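Local coordinates for cytolethal distending toxin protein C (Haemophilus ducreyi, PDB 1SR4), which is a lectin-like subunit of a bacterial genotoxin that assembles with its A and B partners and probably binds carbohydrate, at residues Trp46-Tyr51 with Val66-Val71; Cys76-Gly81 with Asp91-Asn96; Pro17-Leu22 with Asn40-His45; Lys32-Asp37 with Lys82-Cys87; Thr102-Ile107 with Ala141-Ile146. All coordinates share one frame; numbering follows the deposited sequence.

Interaction 1 of 5, residues Trp46-Tyr51 with Val66-Val71; sequences WELIDY and VQFKVV
Glu-47 and Lys-69 lie side by side and point the same way on one face of an antiparallel ladder, beside the pair Ile-49 and Gln-67. The lysine chain runs extended and then bends at its last torsion (chi4 -56°), which brings NZ to OE1 of Glu-47 at 3.0 Å, reaching that oxygen from above the carboxylate plane. The same NZ donates to Val-70 O at 2.8 Å and to Ala-73 O, just beyond the segment. On the other face Leu-48 runs alongside Phe-68, with Leu-48 CD1 3.6 Å from Phe-68 CE1. The Trp-46 indole crosses Phe-68 at about a right angle, Trp-46 CE3 lying 3.8 Å from Phe-68 CB. Backbone bonds pair Glu-47 with Lys-69 and Ile-49 with Gln-67. The faces therefore differ in chemistry: Phe-68 and Trp-46 pack into the apolar interior of the beta-trefoil and Leu-48 also meets Ile-25 of protein B, whereas the partly exposed salt bridge, its lysine held by two carbonyls besides, probably restrains this end electrostatically.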
# COMPACT_ATOMS: atom_id res chain seq x y z
N TRP C 46 9.99 15.18 4.68
CA TRP C 46 10.98 14.90 3.65
C TRP C 46 10.23 14.46 2.41
O TRP C 46 9.13 13.89 2.51
CB TRP C 46 11.90 13.75 4.04
CG TRP C 46 12.65 13.97 5.30
CD1 TRP C 46 12.29 13.56 6.55
CD2 TRP C 46 13.90 14.65 5.45
NE1 TRP C 46 13.25 13.94 7.47
CE2 TRP C 46 14.25 14.61 6.81
CE3 TRP C 46 14.76 15.28 4.55
CZ2 TRP C 46 15.42 15.18 7.30
CZ3 TRP C 46 15.93 15.84 5.03
CH2 TRP C 46 16.25 15.79 6.40
N GLU C 47 10.82 14.73 1.26
CA GLU C 47 10.27 14.30 -0.01
C GLU C 47 11.13 13.10 -0.37
O GLU C 47 12.37 13.16 -0.30
CB GLU C 47 10.42 15.38 -1.08
CG GLU C 47 9.64 16.65 -0.73
CD GLU C 47 9.89 17.78 -1.71
OE1 GLU C 47 10.94 17.76 -2.39
OE2 GLU C 47 9.03 18.69 -1.77
N LEU C 48 10.49 12.00 -0.74
CA LEU C 48 11.23 10.80 -1.07
C LEU C 48 11.49 10.78 -2.56
O LEU C 48 10.56 10.71 -3.34
CB LEU C 48 10.42 9.56 -0.66
CG LEU C 48 11.12 8.20 -0.84
CD1 LEU C 48 12.29 8.10 0.15
CD2 LEU C 48 10.12 7.05 -0.61
N ILE C 49 12.76 10.84 -2.97
CA ILE C 49 13.06 10.82 -4.40
C ILE C 49 14.03 9.69 -4.73
O ILE C 49 14.94 9.40 -3.96
CB ILE C 49 13.64 12.19 -4.87
CG1 ILE C 49 14.96 12.47 -4.18
CG2 ILE C 49 12.66 13.32 -4.55
CD1 ILE C 49 16.15 11.93 -4.94
N ASP C 50 13.83 9.04 -5.87
CA ASP C 50 14.71 7.93 -6.24
C ASP C 50 15.98 8.41 -6.90
O ASP C 50 15.93 9.29 -7.76
CB ASP C 50 13.99 6.96 -7.19
CG ASP C 50 12.81 6.27 -6.53
OD1 ASP C 50 12.61 6.47 -5.32
OD2 ASP C 50 12.09 5.53 -7.23
N TYR C 51 17.11 7.83 -6.52
CA TYR C 51 18.38 8.20 -7.12
C TYR C 51 18.59 7.38 -8.40
O TYR C 51 18.50 6.15 -8.38
CB TYR C 51 19.53 7.95 -6.16
CG TYR C 51 20.83 8.47 -6.70
CD1 TYR C 51 20.99 9.82 -6.99
CD2 TYR C 51 21.88 7.61 -6.97
CE1 TYR C 51 22.17 10.30 -7.55
CE2 TYR C 51 23.06 8.08 -7.53
CZ TYR C 51 23.20 9.43 -7.81
OH TYR C 51 24.38 9.89 -8.36
N VAL C 66 17.79 6.07 -2.81
CA VAL C 66 16.97 7.26 -2.66
C VAL C 66 17.71 8.39 -1.96
O VAL C 66 18.86 8.25 -1.53
CB VAL C 66 15.69 7.00 -1.81
CG1 VAL C 66 14.88 5.82 -2.38
CG2 VAL C 66 16.07 6.73 -0.35
N GLN C 67 17.03 9.52 -1.87
CA GLN C 67 17.54 10.67 -1.14
C GLN C 67 16.31 11.17 -0.38
O GLN C 67 15.19 10.98 -0.83
CB GLN C 67 18.05 11.77 -2.08
CG GLN C 67 19.31 11.41 -2.85
CD GLN C 67 19.71 12.53 -3.80
OE1 GLN C 67 18.92 12.91 -4.66
NE2 GLN C 67 20.92 13.06 -3.65
N PHE C 68 16.53 11.78 0.77
CA PHE C 68 15.44 12.34 1.55
C PHE C 68 15.66 13.85 1.39
O PHE C 68 16.62 14.40 1.93
CB PHE C 68 15.56 11.90 3.01
CG PHE C 68 15.53 10.40 3.19
CD1 PHE C 68 14.37 9.69 2.96
CD2 PHE C 68 16.70 9.71 3.52
CE1 PHE C 68 14.36 8.28 3.04
CE2 PHE C 68 16.69 8.31 3.60
CZ PHE C 68 15.52 7.60 3.36
N LYS C 69 14.77 14.49 0.64
CA LYS C 69 14.88 15.92 0.35
C LYS C 69 13.99 16.82 1.19
O LYS C 69 12.84 16.50 1.49
CB LYS C 69 14.57 16.14 -1.14
CG LYS C 69 14.63 17.59 -1.61
CD LYS C 69 14.12 17.69 -3.05
CE LYS C 69 13.92 19.15 -3.48
NZ LYS C 69 13.02 19.89 -2.54
N VAL C 70 14.54 17.97 1.55
CA VAL C 70 13.84 18.98 2.33
C VAL C 70 12.79 19.62 1.45
O VAL C 70 13.01 19.86 0.26
CB VAL C 70 14.82 20.09 2.82
CG1 VAL C 70 14.05 21.21 3.51
CG2 VAL C 70 15.85 19.49 3.78
N VAL C 71 11.63 19.89 2.03
CA VAL C 71 10.57 20.53 1.26
C VAL C 71 10.99 21.97 0.91
O VAL C 71 11.39 22.73 1.79
CB VAL C 71 9.26 20.60 2.08
CG1 VAL C 71 8.21 21.40 1.32
CG2 VAL C 71 8.76 19.17 2.37
O HOH W 1 9.78 20.93 -2.67

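Interaction 2 of 5, residues Cys76-Gly81 with Asp91-Asn96; sequences CFAFLG and DHTVFN
Phe-95 receives the rings of both Phe-77 and Phe-79 where a short helix leads into strand 95-99 of this ricin-type beta-trefoil. Phe-77 is the nearer of the two: its CD2 comes within 3.5 Å of Phe-95 CE2, and the ring planes are inclined at 54°, neither stacked nor perpendicular. Phe-79 offers CE2 to Phe-95 CE1 at 4.0 Å, with the latter atom lying near the plane of the Phe-79 ring. Farther out, Leu-80 lays CD1 over one face of the His-92 imidazole as a CH-pi contact, 3.9 Å from the ring centroid and displaced toward the rim. The Ala-78 methyl rests against the His-92 carbonyl, and Cys-76 CB meets the CB and CG2 of Thr-93.

Around this first shell, Ile-116 packs on all three phenylalanines, and a disulfide ties Cys-76 to Cys-87. The Thr-93 hydroxyl is engaged by Gln-67 NE2 and Asp-89 O, with CG2 left to face the cysteine. Two waters span the backbones, which share no direct hydrogen bond. One molecule donates to Phe-77 O and Thr-93 O. Another accepts from Phe-79 N, at the centre of an inverse gamma turn, at 2.7 Å and donates to His-92 O at 2.6 Å.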
# COMPACT_ATOMS: atom_id res chain seq x y z
N CYS C 76 19.36 17.77 1.26
CA CYS C 76 19.01 16.38 1.52
C CYS C 76 19.62 15.87 2.82
O CYS C 76 20.71 16.31 3.23
CB CYS C 76 19.49 15.51 0.35
SG CYS C 76 18.50 15.59 -1.19
N PHE C 77 18.92 14.95 3.47
CA PHE C 77 19.41 14.37 4.71
C PHE C 77 20.83 13.84 4.54
O PHE C 77 21.16 13.23 3.52
CB PHE C 77 18.49 13.22 5.15
CG PHE C 77 19.07 12.39 6.25
CD1 PHE C 77 18.98 12.82 7.57
CD2 PHE C 77 19.77 11.23 5.96
CE1 PHE C 77 19.59 12.09 8.60
CE2 PHE C 77 20.39 10.48 6.98
CZ PHE C 77 20.30 10.92 8.30
N ALA C 78 21.67 14.05 5.55
CA ALA C 78 23.05 13.56 5.51
C ALA C 78 23.68 13.59 6.91
O ALA C 78 23.21 14.31 7.78
CB ALA C 78 23.89 14.41 4.53
N PHE C 79 24.72 12.79 7.12
CA PHE C 79 25.43 12.79 8.41
C PHE C 79 26.52 13.86 8.31
O PHE C 79 27.71 13.59 8.42
CB PHE C 79 26.06 11.41 8.66
CG PHE C 79 25.06 10.35 9.05
CD1 PHE C 79 24.74 10.12 10.39
CD2 PHE C 79 24.38 9.63 8.06
CE1 PHE C 79 23.76 9.19 10.74
CE2 PHE C 79 23.40 8.70 8.40
CZ PHE C 79 23.09 8.48 9.74
N LEU C 80 26.08 15.09 8.07
CA LEU C 80 26.98 16.23 7.95
C LEU C 80 26.29 17.45 8.53
O LEU C 80 25.05 17.52 8.56
CB LEU C 80 27.29 16.52 6.48
CG LEU C 80 28.26 15.67 5.68
CD1 LEU C 80 28.22 16.13 4.25
CD2 LEU C 80 29.68 15.78 6.26
N GLY C 81 27.10 18.40 8.99
CA GLY C 81 26.57 19.63 9.55
C GLY C 81 25.45 19.40 10.53
O GLY C 81 25.60 18.66 11.49
N ASP C 91 27.57 11.21 -2.42
CA ASP C 91 28.28 10.31 -1.50
C ASP C 91 27.71 10.41 -0.08
O ASP C 91 27.76 9.45 0.68
CB ASP C 91 29.77 10.64 -1.44
CG ASP C 91 30.55 10.10 -2.63
OD1 ASP C 91 29.94 9.54 -3.58
OD2 ASP C 91 31.79 10.25 -2.62
N HIS C 92 27.19 11.57 0.28
CA HIS C 92 26.63 11.74 1.63
C HIS C 92 25.11 11.80 1.68
O HIS C 92 24.54 11.76 2.76
CB HIS C 92 27.15 13.02 2.27
CG HIS C 92 28.63 13.01 2.52
ND1 HIS C 92 29.20 12.28 3.55
CD2 HIS C 92 29.65 13.59 1.86
CE1 HIS C 92 30.51 12.41 3.50
NE2 HIS C 92 30.82 13.20 2.48
N THR C 93 24.46 11.87 0.52
CA THR C 93 23.01 12.00 0.53
C THR C 93 22.21 10.85 -0.05
O THR C 93 21.00 10.79 0.15
CB THR C 93 22.58 13.27 -0.21
OG1 THR C 93 22.99 13.19 -1.58
CG2 THR C 93 23.24 14.50 0.42
N VAL C 94 22.88 9.94 -0.75
CA VAL C 94 22.16 8.81 -1.34
C VAL C 94 22.13 7.64 -0.37
O VAL C 94 23.17 7.15 0.08
CB VAL C 94 22.78 8.38 -2.67
CG1 VAL C 94 22.06 7.13 -3.21
CG2 VAL C 94 22.67 9.54 -3.69
N PHE C 95 20.92 7.21 -0.04
CA PHE C 95 20.74 6.10 0.88
C PHE C 95 20.07 4.94 0.17
O PHE C 95 19.66 5.07 -0.98
CB PHE C 95 20.01 6.56 2.14
CG PHE C 95 20.86 7.44 3.01
CD1 PHE C 95 21.76 6.87 3.93
CD2 PHE C 95 20.88 8.81 2.82
CE1 PHE C 95 22.66 7.66 4.64
CE2 PHE C 95 21.79 9.62 3.53
CZ PHE C 95 22.68 9.04 4.44
N ASN C 96 19.92 3.83 0.87
CA ASN C 96 19.44 2.60 0.26
C ASN C 96 18.36 1.88 1.08
O ASN C 96 18.65 1.36 2.15
CB ASN C 96 20.71 1.74 0.09
CG ASN C 96 20.48 0.42 -0.59
OD1 ASN C 96 19.42 0.16 -1.17
ND2 ASN C 96 21.49 -0.44 -0.53
O HOH W 2 19.26 12.09 1.66
O HOH W 3 25.74 11.29 5.07

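Interaction 3 of 5, residues Pro17-Leu22 with Asn40-His45; sequences PPRISL and NYLSTH
Ser-21 and Thr-44 form the tight, buried part: the serine OG donates to Thr-44 O at 2.7 Å, arriving from above the carbonyl plane, and itself accepts from Phe-150 N. A water accepts from Leu-22 N and lies 2.7 Å from Thr-44 O, to which it probably donates, while His-45 CA makes a CA-H...O contact with Ile-20 O at 3.5 Å. The more open side belongs to Arg-19, partly exposed like Leu-42 next to it. Its chain bends at chi2 (76°) and chi3 (65°), carrying the guanidinium back to His-45, where Arg-19 NH1 donates to His-45 ND1 at 3.0 Å. The bond lies in both flat groups' planes, although these stand 51° apart. NE2 of the same imidazole is bonded to Phe-150 O, so both ring nitrogens are held and the ring's rotation is fixed. Segment 40-45 opens with an Asx turn at Asn-40 and continues as a 3-10 turn, packed beside the first strand of the beta-trefoil before the chain enters strand 46-50.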
# COMPACT_ATOMS: atom_id res chain seq x y z
N PRO C 17 7.12 14.20 -5.99
CA PRO C 17 7.53 13.16 -5.04
C PRO C 17 6.63 13.07 -3.80
O PRO C 17 6.08 14.07 -3.33
CB PRO C 17 8.96 13.58 -4.68
CG PRO C 17 9.43 14.30 -5.93
CD PRO C 17 8.21 15.15 -6.23
N PRO C 18 6.47 11.86 -3.24
CA PRO C 18 5.63 11.67 -2.06
C PRO C 18 6.27 12.30 -0.81
O PRO C 18 7.50 12.33 -0.68
CB PRO C 18 5.52 10.15 -1.95
CG PRO C 18 6.80 9.68 -2.51
CD PRO C 18 7.04 10.57 -3.69
N ARG C 19 5.42 12.78 0.09
CA ARG C 19 5.85 13.40 1.33
C ARG C 19 5.82 12.33 2.43
O ARG C 19 4.88 11.55 2.51
CB ARG C 19 4.88 14.53 1.70
CG ARG C 19 5.35 15.40 2.84
CD ARG C 19 6.43 16.35 2.35
NE ARG C 19 5.90 17.29 1.37
CZ ARG C 19 5.24 18.41 1.67
NH1 ARG C 19 5.02 18.73 2.95
NH2 ARG C 19 4.81 19.20 0.70
N ILE C 20 6.84 12.30 3.29
CA ILE C 20 6.89 11.32 4.37
C ILE C 20 7.56 11.91 5.61
O ILE C 20 8.11 13.02 5.57
CB ILE C 20 7.78 10.10 4.00
CG1 ILE C 20 9.24 10.58 3.91
CG2 ILE C 20 7.34 9.47 2.67
CD1 ILE C 20 10.29 9.48 3.82
N SER C 21 7.48 11.16 6.71
CA SER C 21 8.23 11.49 7.90
C SER C 21 8.98 10.16 8.08
O SER C 21 8.42 9.10 7.81
CB SER C 21 7.35 11.79 9.12
OG SER C 21 7.08 13.19 9.21
N LEU C 22 10.24 10.24 8.46
CA LEU C 22 11.08 9.06 8.65
C LEU C 22 11.26 8.88 10.14
O LEU C 22 11.84 9.74 10.80
CB LEU C 22 12.43 9.30 7.96
CG LEU C 22 13.47 8.18 7.93
CD1 LEU C 22 12.90 6.93 7.26
CD2 LEU C 22 14.69 8.68 7.15
N ASN C 40 8.29 23.85 13.99
CA ASN C 40 7.43 23.96 12.80
C ASN C 40 7.33 22.52 12.28
O ASN C 40 8.34 21.83 12.19
CB ASN C 40 8.09 24.84 11.74
CG ASN C 40 7.24 24.96 10.49
OD1 ASN C 40 6.63 24.00 10.04
ND2 ASN C 40 7.23 26.16 9.90
N TYR C 41 6.13 22.06 11.93
CA TYR C 41 6.02 20.68 11.49
C TYR C 41 6.81 20.31 10.23
O TYR C 41 7.23 19.16 10.08
CB TYR C 41 4.53 20.26 11.41
CG TYR C 41 3.67 20.86 10.31
CD1 TYR C 41 3.64 20.29 9.04
CD2 TYR C 41 2.82 21.94 10.57
CE1 TYR C 41 2.78 20.77 8.06
CE2 TYR C 41 1.96 22.43 9.59
CZ TYR C 41 1.94 21.84 8.34
OH TYR C 41 1.06 22.27 7.37
N LEU C 42 7.04 21.27 9.34
CA LEU C 42 7.81 20.97 8.14
C LEU C 42 9.23 20.48 8.45
O LEU C 42 9.91 19.94 7.58
CB LEU C 42 7.86 22.18 7.18
CG LEU C 42 6.55 22.53 6.45
CD1 LEU C 42 6.82 23.69 5.50
CD2 LEU C 42 6.01 21.31 5.68
N SER C 43 9.67 20.68 9.69
CA SER C 43 10.99 20.22 10.07
C SER C 43 11.02 18.69 10.18
O SER C 43 12.10 18.10 10.30
CB SER C 43 11.41 20.83 11.41
OG SER C 43 10.57 20.40 12.46
N THR C 44 9.85 18.06 10.14
CA THR C 44 9.77 16.60 10.22
C THR C 44 9.42 15.96 8.88
O THR C 44 9.30 14.72 8.79
CB THR C 44 8.71 16.13 11.24
OG1 THR C 44 7.41 16.53 10.79
CG2 THR C 44 8.97 16.72 12.63
N HIS C 45 9.26 16.79 7.85
CA HIS C 45 8.90 16.32 6.51
C HIS C 45 10.09 16.17 5.56
O HIS C 45 11.04 16.96 5.62
CB HIS C 45 7.92 17.28 5.82
CG HIS C 45 6.56 17.32 6.44
ND1 HIS C 45 5.43 17.67 5.72
CD2 HIS C 45 6.14 17.10 7.71
CE1 HIS C 45 4.38 17.66 6.52
NE2 HIS C 45 4.78 17.31 7.73
O HOH W 4 10.84 12.64 9.59

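Interaction 4 of 5, residues Lys32-Asp37 with Lys82-Cys87; sequences KNDHYD and KGTTDC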
# COMPACT_ATOMS: atom_id res chain seq x y z
N LYS C 32 14.67 14.90 11.80
CA LYS C 32 14.35 16.28 11.45
C LYS C 32 15.39 16.98 10.60
O LYS C 32 16.55 16.56 10.54
CB LYS C 32 14.15 17.11 12.73
CG LYS C 32 12.87 16.80 13.51
CD LYS C 32 12.77 17.77 14.68
CE LYS C 32 11.40 17.76 15.35
NZ LYS C 32 11.30 18.85 16.37
N ASN C 33 14.97 18.04 9.91
CA ASN C 33 15.91 18.82 9.11
C ASN C 33 16.02 20.16 9.83
O ASN C 33 15.19 20.51 10.66
CB ASN C 33 15.45 18.97 7.65
CG ASN C 33 14.16 19.77 7.50
OD1 ASN C 33 14.14 20.98 7.71
ND2 ASN C 33 13.09 19.09 7.12
N ASP C 34 17.07 20.90 9.50
CA ASP C 34 17.35 22.19 10.13
C ASP C 34 16.86 23.37 9.30
O ASP C 34 17.08 24.52 9.66
CB ASP C 34 18.86 22.29 10.35
CG ASP C 34 19.66 21.56 9.26
OD1 ASP C 34 19.58 20.31 9.18
OD2 ASP C 34 20.36 22.24 8.48
N HIS C 35 16.19 23.09 8.19
CA HIS C 35 15.72 24.15 7.31
C HIS C 35 14.52 24.88 7.89
O HIS C 35 14.24 26.02 7.51
CB HIS C 35 15.37 23.58 5.94
CG HIS C 35 15.11 24.64 4.91
ND1 HIS C 35 16.12 25.38 4.33
CD2 HIS C 35 13.95 25.09 4.38
CE1 HIS C 35 15.59 26.24 3.48
NE2 HIS C 35 14.28 26.09 3.49
N TYR C 36 13.80 24.24 8.79
CA TYR C 36 12.65 24.88 9.40
C TYR C 36 12.84 24.91 10.90
O TYR C 36 13.62 24.14 11.45
CB TYR C 36 11.37 24.10 9.05
CG TYR C 36 11.03 24.09 7.57
CD1 TYR C 36 10.31 25.14 7.00
CD2 TYR C 36 11.43 23.04 6.75
CE1 TYR C 36 10.01 25.15 5.64
CE2 TYR C 36 11.14 23.04 5.37
CZ TYR C 36 10.43 24.11 4.83
OH TYR C 36 10.17 24.15 3.48
N ASP C 37 12.14 25.82 11.57
CA ASP C 37 12.21 25.91 13.03
C ASP C 37 11.86 24.52 13.58
O ASP C 37 10.94 23.86 13.08
CB ASP C 37 11.19 26.94 13.53
CG ASP C 37 10.74 26.68 14.96
OD1 ASP C 37 9.52 26.77 15.23
OD2 ASP C 37 11.60 26.39 15.82
N LYS C 82 24.30 20.03 10.29
CA LYS C 82 23.18 19.89 11.19
C LYS C 82 22.15 18.85 10.73
O LYS C 82 21.02 18.87 11.20
CB LYS C 82 22.49 21.24 11.39
CG LYS C 82 23.43 22.35 11.82
CD LYS C 82 24.14 22.01 13.12
CE LYS C 82 23.15 21.87 14.27
NZ LYS C 82 23.81 21.37 15.51
N GLY C 83 22.54 17.96 9.81
CA GLY C 83 21.61 16.95 9.36
C GLY C 83 21.27 16.93 7.88
O GLY C 83 20.57 16.03 7.43
N THR C 84 21.74 17.92 7.13
CA THR C 84 21.51 17.99 5.69
C THR C 84 22.69 18.63 4.99
O THR C 84 23.52 19.29 5.61
CB THR C 84 20.29 18.88 5.30
OG1 THR C 84 20.52 20.21 5.78
CG2 THR C 84 18.99 18.34 5.88
N THR C 85 22.76 18.43 3.68
CA THR C 85 23.78 19.05 2.86
C THR C 85 23.19 19.12 1.45
O THR C 85 22.07 18.63 1.22
CB THR C 85 25.15 18.27 2.88
OG1 THR C 85 26.15 19.06 2.21
CG2 THR C 85 25.05 16.92 2.15
N ASP C 86 23.91 19.74 0.53
CA ASP C 86 23.46 19.87 -0.85
C ASP C 86 23.15 18.49 -1.44
O ASP C 86 23.94 17.55 -1.29
CB ASP C 86 24.55 20.54 -1.69
CG ASP C 86 24.05 20.96 -3.06
OD1 ASP C 86 23.57 20.09 -3.83
OD2 ASP C 86 24.15 22.17 -3.37
N CYS C 87 22.01 18.37 -2.12
CA CYS C 87 21.61 17.09 -2.69
C CYS C 87 22.59 16.56 -3.73
O CYS C 87 22.67 15.35 -3.94
CB CYS C 87 20.19 17.18 -3.28
SG CYS C 87 18.84 17.42 -2.05
O HOH W 5 18.67 15.35 9.69
O HOH W 6 18.21 18.32 12.51
O HOH W 7 23.26 21.00 7.75
O HOH W 8 18.46 21.84 6.18
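The carboxylate of Asp-34 is the flat group that crosses this contact, and it lies against Lys-82: CG sits 3.6 Å from Lys-82 CB, the two side chains meeting at a slant. Within segment 32-37, the His-35 ring places CD2 over one face of Tyr-36, 3.6 Å above its plane, and has Tyr-36 CE2 at its own edge. Asn-33 OD1 accepts from His-35 N on a lone pair, an Asx turn that shapes the loop carrying Asp-34. The side chains of Asp-34 and Thr-84 run past one another, oppositely directed, and Asn-33 CB touches Thr-84 CG2 at 4.0 Å. Waters do most of the joining. One donates to Asp-34 OD2 and Thr-84 O and accepts from Lys-82 N at 2.9 Å; two others link Lys-32 O to Gly-83 O and Lys-82 O. Asp-34 OD1 stands 2.9 Å from Lys-82 O, both acceptors, a proximity that is probably unfavourable in itself. In this hydrated surface contact, waters donating to Lys-82 O and to Asp-34 OD2 probably ease the crowding of acceptors.

Interaction 5 of 5, residues Thr102-Ile107 with Ala141-Ile146; sequences TGAFLI and AYQWGI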
# COMPACT_ATOMS: atom_id res chain seq x y z
N THR C 102 8.30 -7.25 7.57
CA THR C 102 7.31 -6.55 8.40
C THR C 102 6.81 -5.23 7.83
O THR C 102 5.82 -4.68 8.32
CB THR C 102 7.84 -6.21 9.81
OG1 THR C 102 8.79 -5.15 9.73
CG2 THR C 102 8.48 -7.44 10.47
N GLY C 103 7.48 -4.71 6.80
CA GLY C 103 7.06 -3.43 6.25
C GLY C 103 7.99 -2.33 6.76
O GLY C 103 7.93 -1.19 6.31
N ALA C 104 8.81 -2.66 7.74
CA ALA C 104 9.80 -1.72 8.24
C ALA C 104 10.92 -1.79 7.20
O ALA C 104 10.97 -2.74 6.41
CB ALA C 104 10.33 -2.17 9.58
N PHE C 105 11.81 -0.81 7.23
CA PHE C 105 12.94 -0.78 6.31
C PHE C 105 14.24 -0.65 7.07
O PHE C 105 14.28 -0.06 8.17
CB PHE C 105 12.86 0.41 5.35
CG PHE C 105 11.74 0.30 4.36
CD1 PHE C 105 11.93 -0.39 3.16
CD2 PHE C 105 10.48 0.78 4.68
CE1 PHE C 105 10.86 -0.60 2.28
CE2 PHE C 105 9.40 0.57 3.80
CZ PHE C 105 9.60 -0.13 2.61
N LEU C 106 15.29 -1.21 6.48
CA LEU C 106 16.63 -1.05 7.00
C LEU C 106 17.09 0.04 6.02
O LEU C 106 16.60 0.11 4.90
CB LEU C 106 17.49 -2.30 6.78
CG LEU C 106 17.70 -3.21 7.99
CD1 LEU C 106 16.39 -3.88 8.33
CD2 LEU C 106 18.78 -4.27 7.68
N ILE C 107 18.01 0.90 6.43
CA ILE C 107 18.48 1.93 5.52
C ILE C 107 20.00 1.96 5.53
O ILE C 107 20.61 2.13 6.58
CB ILE C 107 17.98 3.34 5.89
CG1 ILE C 107 16.45 3.36 5.92
CG2 ILE C 107 18.50 4.36 4.86
CD1 ILE C 107 15.85 4.71 6.33
N ALA C 141 16.33 -1.27 16.52
CA ALA C 141 17.35 -0.22 16.40
C ALA C 141 17.78 0.00 14.94
O ALA C 141 18.21 1.09 14.58
CB ALA C 141 18.59 -0.58 17.27
N TYR C 142 17.61 -1.03 14.11
CA TYR C 142 17.97 -0.98 12.70
C TYR C 142 16.80 -0.69 11.79
O TYR C 142 16.97 -0.54 10.59
CB TYR C 142 18.51 -2.35 12.25
CG TYR C 142 19.83 -2.72 12.84
CD1 TYR C 142 21.00 -2.61 12.09
CD2 TYR C 142 19.92 -3.15 14.15
CE1 TYR C 142 22.24 -2.91 12.64
CE2 TYR C 142 21.15 -3.46 14.72
CZ TYR C 142 22.30 -3.33 13.96
OH TYR C 142 23.52 -3.63 14.51
N GLN C 143 15.60 -0.62 12.38
CA GLN C 143 14.37 -0.45 11.63
C GLN C 143 13.81 0.95 11.55
O GLN C 143 13.79 1.68 12.54
CB GLN C 143 13.31 -1.37 12.21
CG GLN C 143 13.71 -2.85 12.26
CD GLN C 143 12.58 -3.69 12.80
OE1 GLN C 143 11.41 -3.41 12.52
NE2 GLN C 143 12.91 -4.73 13.57
N TRP C 144 13.30 1.28 10.37
CA TRP C 144 12.74 2.59 10.10
C TRP C 144 11.34 2.53 9.48
O TRP C 144 11.04 1.64 8.68
CB TRP C 144 13.68 3.32 9.14
CG TRP C 144 15.01 3.51 9.79
CD1 TRP C 144 16.05 2.63 9.82
CD2 TRP C 144 15.37 4.59 10.65
NE1 TRP C 144 17.04 3.09 10.67
CE2 TRP C 144 16.64 4.29 11.19
CE3 TRP C 144 14.73 5.78 11.03
CZ2 TRP C 144 17.29 5.15 12.09
CZ3 TRP C 144 15.37 6.62 11.93
CH2 TRP C 144 16.64 6.30 12.45
N GLY C 145 10.50 3.47 9.86
CA GLY C 145 9.17 3.52 9.28
C GLY C 145 9.12 4.69 8.31
O GLY C 145 9.53 5.79 8.65
N ILE C 146 8.68 4.44 7.08
CA ILE C 146 8.53 5.50 6.07
C ILE C 146 7.03 5.74 6.21
O ILE C 146 6.23 5.02 5.63
CB ILE C 146 8.89 4.99 4.65
CG1 ILE C 146 10.41 4.79 4.51
CG2 ILE C 146 8.52 6.05 3.60
CD1 ILE C 146 11.00 3.88 5.53
O HOH W 9 8.88 -4.20 12.24
O HOH W 10 7.32 1.56 7.06
O HOH W 11 19.05 0.37 9.08
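Phe-105 O accepts from Trp-144 N at 2.8 Å, and the return bond from Phe-105 N to Trp-144 O, at 2.9 Å, completes a single antiparallel hydrogen-bonded bridge. The Phe-105 carbonyl is also approached by the CA of Gln-143. On the face that carries both side chains of the bridge, Ile-146 crosses Phe-105 at about a right angle, its CD1 3.3 Å from Phe-105 CD2, a tight apolar contact. Next to it Ile-107 crosses the Trp-144 indole in a similar way, with Ile-107 CD1 3.8 Å from Trp-144 CG. Its CG1 lies anti to the carbonyl carbon (chi1 -58°) and the chain continues extended, which carries CD1 to the tryptophan. Indole NE1 is bonded to Ile-116 O, which helps to set the ring's rotation.

Beyond the bridge the strands diverge, their short axes at 108°, and water takes over. One molecule accepts from Ile-107 N and probably donates to Tyr-142 O; another links Gly-103 O to Ile-146 N. A third accepts from Thr-102 OG1 and donates to Gln-143 OE1, while the amide nitrogen of that glutamine reaches Leu-200 O of subunit A. Thr-102 OG1 also accepts from Ala-104 N, an ST turn. Phe-105 packs on Ile-25 of the B subunit. The splayed strands, bridged once and packed over by Phe-105, Ile-107, Trp-144 and Ile-146, suit the closure of a beta-trefoil barrel.

In the fold
Interactions 1, 2, 3 and 5 all reach the six-stranded sheet: strand 46-50 lies between 19-24 and 64-69, 95-99 between 64-69 and 105-109, and 19-24 also borders 144-147. Interaction 1 is a regular ladder, whereas interaction 5 bridges the outermost strands only once. Apolar packing joins them, Phe-68 touching Ile-107, which also meets Leu-22 of interaction 3 and Phe-95 of interaction 2. Interaction 2 is mainly aromatic, 3 polar and 5 mixes a backbone bridge with apolar packing; all three are buried, and interaction 1 is partly so. Interaction 4 lies at the surface, relies on water, and shares the Cys-76 to Cys-87 disulfide with interaction 2. Protein B reaches interactions 1, 3 and 5, subunit A interaction 5.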